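Local coordinates for protein heme peroxidase (PDB 2GVK) that probably acts as a heme-dependent peroxidase of the dye-decolorizing type, using hydrogen peroxide to oxidise dyes and other substrates, at residues A234-G239 with R274-N279; F27-L32 with V137-T142. All coordinates share one frame; numbering follows the deposited sequence.

Interaction 1: A234-G239 with R274-N279; sequences AVTNIG and RRMLEN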
# COMPACT_ATOMS: atom_id res chain seq x y z
N ALA A 234 -32.65 10.36 -13.47
CA ALA A 234 -33.42 11.37 -14.16
C ALA A 234 -34.15 12.27 -13.15
O ALA A 234 -34.10 13.49 -13.26
CB ALA A 234 -34.41 10.74 -15.11
N VAL A 235 -34.83 11.66 -12.19
CA VAL A 235 -35.67 12.43 -11.28
C VAL A 235 -34.88 13.16 -10.21
O VAL A 235 -35.32 14.19 -9.73
CB VAL A 235 -36.80 11.56 -10.59
CG1 VAL A 235 -37.62 10.78 -11.65
CG2 VAL A 235 -36.22 10.63 -9.57
N THR A 236 -33.71 12.64 -9.83
CA THR A 236 -32.91 13.24 -8.70
C THR A 236 -31.93 14.32 -9.15
O THR A 236 -31.35 15.03 -8.32
CB THR A 236 -32.13 12.20 -7.90
OG1 THR A 236 -31.21 11.50 -8.76
CG2 THR A 236 -33.07 11.21 -7.23
N ASN A 237 -31.67 14.38 -10.44
CA ASN A 237 -30.87 15.45 -11.01
C ASN A 237 -31.83 16.49 -11.45
O ASN A 237 -32.42 16.38 -12.49
N ILE A 238 -32.04 17.51 -10.60
CA ILE A 238 -33.17 18.41 -10.78
C ILE A 238 -32.93 19.44 -11.83
O ILE A 238 -33.87 20.03 -12.32
CB ILE A 238 -33.60 19.10 -9.47
CG1 ILE A 238 -32.51 20.03 -8.95
CG2 ILE A 238 -33.94 18.05 -8.42
CD1 ILE A 238 -32.95 20.85 -7.76
N GLY A 239 -31.67 19.64 -12.21
CA GLY A 239 -31.34 20.52 -13.32
C GLY A 239 -30.93 21.90 -12.88
O GLY A 239 -30.85 22.19 -11.69
N ARG A 274 -34.73 19.31 -1.05
CA ARG A 274 -36.17 19.17 -0.91
C ARG A 274 -36.83 19.03 -2.28
O ARG A 274 -37.72 18.22 -2.45
CB ARG A 274 -36.80 20.31 -0.12
CG ARG A 274 -38.27 20.01 0.19
CD ARG A 274 -38.97 21.03 1.05
NE ARG A 274 -40.42 20.79 1.01
CZ ARG A 274 -41.07 19.87 1.74
NH1 ARG A 274 -40.43 19.15 2.65
NH2 ARG A 274 -42.38 19.71 1.59
N ARG A 275 -36.33 19.76 -3.28
CA ARG A 275 -36.87 19.64 -4.63
C ARG A 275 -36.62 18.24 -5.21
O ARG A 275 -37.49 17.67 -5.88
CB ARG A 275 -36.28 20.71 -5.55
CG ARG A 275 -36.68 20.56 -7.02
CD ARG A 275 -36.96 21.88 -7.73
NE ARG A 275 -37.97 22.67 -7.03
CZ ARG A 275 -38.48 23.80 -7.50
NH1 ARG A 275 -38.08 24.27 -8.68
NH2 ARG A 275 -39.40 24.47 -6.81
N MSE A 276 -35.44 17.70 -4.95
CA MSE A 276 -35.08 16.34 -5.33
C MSE A 276 -36.08 15.35 -4.70
O MSE A 276 -36.61 14.47 -5.37
CB MSE A 276 -33.65 16.03 -4.86
CG MSE A 276 -33.17 14.65 -5.19
SE MSE A 276 -31.54 14.20 -4.21
CE MSE A 276 -32.38 13.78 -2.46
N LEU A 277 -36.33 15.52 -3.40
CA LEU A 277 -37.26 14.67 -2.70
C LEU A 277 -38.68 14.79 -3.26
O LEU A 277 -39.40 13.80 -3.36
CB LEU A 277 -37.27 14.99 -1.20
CG LEU A 277 -36.00 14.64 -0.44
CD1 LEU A 277 -36.01 15.30 0.92
CD2 LEU A 277 -35.85 13.15 -0.30
N GLU A 278 -39.10 16.01 -3.59
CA GLU A 278 -40.42 16.20 -4.25
C GLU A 278 -40.47 15.41 -5.57
O GLU A 278 -41.44 14.69 -5.84
CB GLU A 278 -40.69 17.66 -4.51
CG GLU A 278 -40.99 18.49 -3.27
CD GLU A 278 -41.11 19.99 -3.58
OE1 GLU A 278 -40.97 20.38 -4.77
OE2 GLU A 278 -41.32 20.79 -2.63
N ASN A 279 -39.42 15.55 -6.39
CA ASN A 279 -39.35 14.82 -7.65
C ASN A 279 -39.46 13.30 -7.44
O ASN A 279 -40.03 12.60 -8.27
CB ASN A 279 -38.05 15.13 -8.40
CG ASN A 279 -38.07 16.48 -9.09
OD1 ASN A 279 -38.99 17.28 -8.91
ND2 ASN A 279 -37.04 16.74 -9.88
O HOH W 1 -36.63 19.16 -11.59
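N279 reaches across from helix 270-281 to V235 of helix 232-235, and its CB, CG and ND2 all lie close to V235 O. CB comes first, 3.2 Å from V235 O. CG follows at 3.6 Å from V235 O, set anti to its own carbonyl carbon (chi1 -78°), and with chi2 near zero (8°) this brings ND2, the tip atom that makes the bond, round to the carbonyl. There ND2 donates a hydrogen bond to V235 O over 3.1 Å, with an N-H...O angle of 157° and the oxygen lying practically in the plane of the amide. The donor also lies in the carbonyl plane of V235. The second N-H of the amide goes to a water at 3.0 Å from ND2, and that water in turn donates to I238 O. One amide nitrogen therefore grips the backbone at V235 directly and at I238 through solvent.

This is the C-terminal region of a DyP-type peroxidase, a family with a beta-barrel fold of antiparallel strands and helices packed on them. Helix 270-281 lies against the sheet through L277, which touches F189 and Q191 of strand 186-195, and residues 236-239 are pinned along the helix.

I238 is the apolar part of that pin. Its CG2 sits 3.7 Å from M276 CA and an equal distance from N279 ND2, while CD1 packs on R275 CG at 3.8 Å, the two chains crossing at about a right angle. T236 lies side by side with M276, a selenomethionine modelled in two conformations; in the one considered, T236 CB is 3.8 Å from M276 CG. The hydroxyl of T236 is engaged with H232 O, four residues earlier, and R246 of strand 245-253 touches both T236 and M276.

Interaction 2: F27-L32 with V137-T142; sequences FIVYNL and VSVDET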
# COMPACT_ATOMS: atom_id res chain seq x y z
N PHE A 27 -22.78 6.25 11.22
CA PHE A 27 -23.79 7.33 11.32
C PHE A 27 -24.48 7.22 12.67
O PHE A 27 -25.13 6.21 12.96
CB PHE A 27 -24.87 7.23 10.23
CG PHE A 27 -24.33 7.23 8.83
CD1 PHE A 27 -24.12 8.41 8.16
CD2 PHE A 27 -24.17 6.03 8.13
CE1 PHE A 27 -23.71 8.40 6.83
CE2 PHE A 27 -23.75 6.03 6.83
CZ PHE A 27 -23.56 7.23 6.17
N ILE A 28 -24.35 8.25 13.50
CA ILE A 28 -25.03 8.29 14.80
C ILE A 28 -25.97 9.49 14.89
O ILE A 28 -25.56 10.61 14.65
CB ILE A 28 -24.02 8.35 15.95
CG1 ILE A 28 -23.26 7.03 16.07
CG2 ILE A 28 -24.71 8.64 17.22
CD1 ILE A 28 -22.06 7.10 16.98
N VAL A 29 -27.23 9.23 15.24
CA VAL A 29 -28.17 10.27 15.54
C VAL A 29 -28.57 10.15 17.00
O VAL A 29 -28.96 9.07 17.46
CB VAL A 29 -29.42 10.20 14.64
CG1 VAL A 29 -30.45 11.24 15.05
CG2 VAL A 29 -29.02 10.40 13.20
N TYR A 30 -28.39 11.24 17.73
CA TYR A 30 -28.72 11.33 19.13
C TYR A 30 -29.89 12.27 19.34
O TYR A 30 -30.01 13.29 18.64
CB TYR A 30 -27.55 11.91 19.91
CG TYR A 30 -26.36 11.01 20.15
CD1 TYR A 30 -26.49 9.86 20.89
CD2 TYR A 30 -25.07 11.45 19.86
CE1 TYR A 30 -25.37 9.10 21.25
CE2 TYR A 30 -23.96 10.69 20.20
CZ TYR A 30 -24.12 9.52 20.90
OH TYR A 30 -23.03 8.79 21.30
N ASN A 31 -30.69 12.01 20.37
CA ASN A 31 -31.58 13.02 20.93
C ASN A 31 -30.98 13.54 22.22
O ASN A 31 -30.32 12.81 22.94
CB ASN A 31 -32.95 12.44 21.23
CG ASN A 31 -33.91 12.54 20.05
OD1 ASN A 31 -33.62 13.18 19.04
ND2 ASN A 31 -35.07 11.88 20.18
N LEU A 32 -31.22 14.81 22.51
CA LEU A 32 -30.81 15.40 23.77
C LEU A 32 -31.71 14.93 24.89
O LEU A 32 -32.89 14.76 24.69
CB LEU A 32 -30.88 16.93 23.69
CG LEU A 32 -30.02 17.60 22.62
CD1 LEU A 32 -30.29 19.08 22.62
CD2 LEU A 32 -28.55 17.31 22.85
N VAL A 137 -29.40 10.38 24.21
CA VAL A 137 -29.87 9.02 24.03
C VAL A 137 -29.80 8.68 22.53
O VAL A 137 -30.00 9.56 21.69
CB VAL A 137 -31.32 8.84 24.57
CG1 VAL A 137 -31.32 8.75 26.09
CG2 VAL A 137 -32.21 9.96 24.12
N SER A 138 -29.47 7.43 22.22
CA SER A 138 -29.35 7.00 20.82
C SER A 138 -30.70 6.91 20.13
O SER A 138 -31.60 6.25 20.63
CB SER A 138 -28.68 5.64 20.74
OG SER A 138 -28.47 5.28 19.39
N VAL A 139 -30.84 7.59 18.99
CA VAL A 139 -31.97 7.43 18.12
C VAL A 139 -31.66 6.37 17.07
O VAL A 139 -32.46 5.49 16.83
CB VAL A 139 -32.37 8.78 17.43
CG1 VAL A 139 -33.47 8.56 16.42
CG2 VAL A 139 -32.79 9.78 18.46
N ASP A 140 -30.49 6.46 16.45
CA ASP A 140 -30.04 5.45 15.50
C ASP A 140 -28.53 5.42 15.42
O ASP A 140 -27.87 6.46 15.50
CB ASP A 140 -30.59 5.73 14.09
CG ASP A 140 -30.18 4.65 13.10
OD1 ASP A 140 -30.68 3.52 13.24
OD2 ASP A 140 -29.23 4.89 12.28
N GLU A 141 -27.99 4.22 15.32
CA GLU A 141 -26.59 4.02 14.90
C GLU A 141 -26.56 3.02 13.79
O GLU A 141 -27.12 1.93 13.91
CB GLU A 141 -25.72 3.54 16.06
CG GLU A 141 -24.26 3.35 15.68
CD GLU A 141 -23.33 3.13 16.89
OE1 GLU A 141 -23.70 3.51 18.02
OE2 GLU A 141 -22.23 2.54 16.69
N THR A 142 -25.98 3.42 12.68
CA THR A 142 -25.83 2.55 11.53
C THR A 142 -24.38 2.52 11.10
O THR A 142 -23.70 3.57 11.03
CB THR A 142 -26.72 3.01 10.35
OG1 THR A 142 -28.10 3.01 10.76
CG2 THR A 142 -26.55 2.09 9.16
O HOH W 2 -27.93 7.19 12.13
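The Y30 ring presents an edge to V137: the carbonyl carbon V137 C lies in the ring plane, and V137 O is 3.6 Å from Y30 CD1. One face of the ring is covered by Y30's own strand neighbour I28, whose CG2 sits over the centre, 3.7 Å above the plane. F27 likewise has T142 O at its ring edge. The third flat group, the amide of N31, takes the methyl V139 CG2 over a face, 3.4 Å from N31 CG and about as far from both OD1 and ND2.

These contacts hang on an antiparallel ladder with a fault in it. F27 pairs with T142 and V29 with D140 as hydrogen-bonded pairs, then the register slips by one before N31 meets V137. At the slip V29 O accepts from two backbone donors on the same face of its plane, V139 N at 2.8 Å and D140 N at 3.2 Å: a classic beta bulge, which turns V139 in over V29 and N31. Before the bulge, between those two pairs, E141 has CG anti to the backbone N (chi1 -179°), which lays it along I28, CG to CG1 3.8 Å. D140 OD2 accepts from T142 OG1 over 2.7 Å through its syn lone pair.

S255 of the second subunit bonds S138 OG and E141 OE1, while E141 OE2 bonds H143 NE2 of the same chain. Strand 136-145 is the outermost of the sheet within the chain; strand 24-32 lies between it and strand 109-115, and Y262 of strand 258-267 stacks on F27.

How the interactions relate
From the N terminus, strand 24-32 is laid down first, and interaction 2 waits about a hundred residues for strand 136-145 to return beside it. The loop so closed holds helix 38-59, strands 66-72 and 109-115 and helix 118-131, all in the N-terminal DyP region. Interaction 1 opens later, in the C-terminal region, and closes a much shorter loop round strands 245-253 and 258-267. The two loops are in series, neither nested nor crossed. The contacts lie on opposite sides of the chain's centre, centres about 27 Å apart, nearest atoms about 14 Å: one joins two strands at a sheet margin, the other ties the short helix 232-235 and the residues following it to helix 270-281.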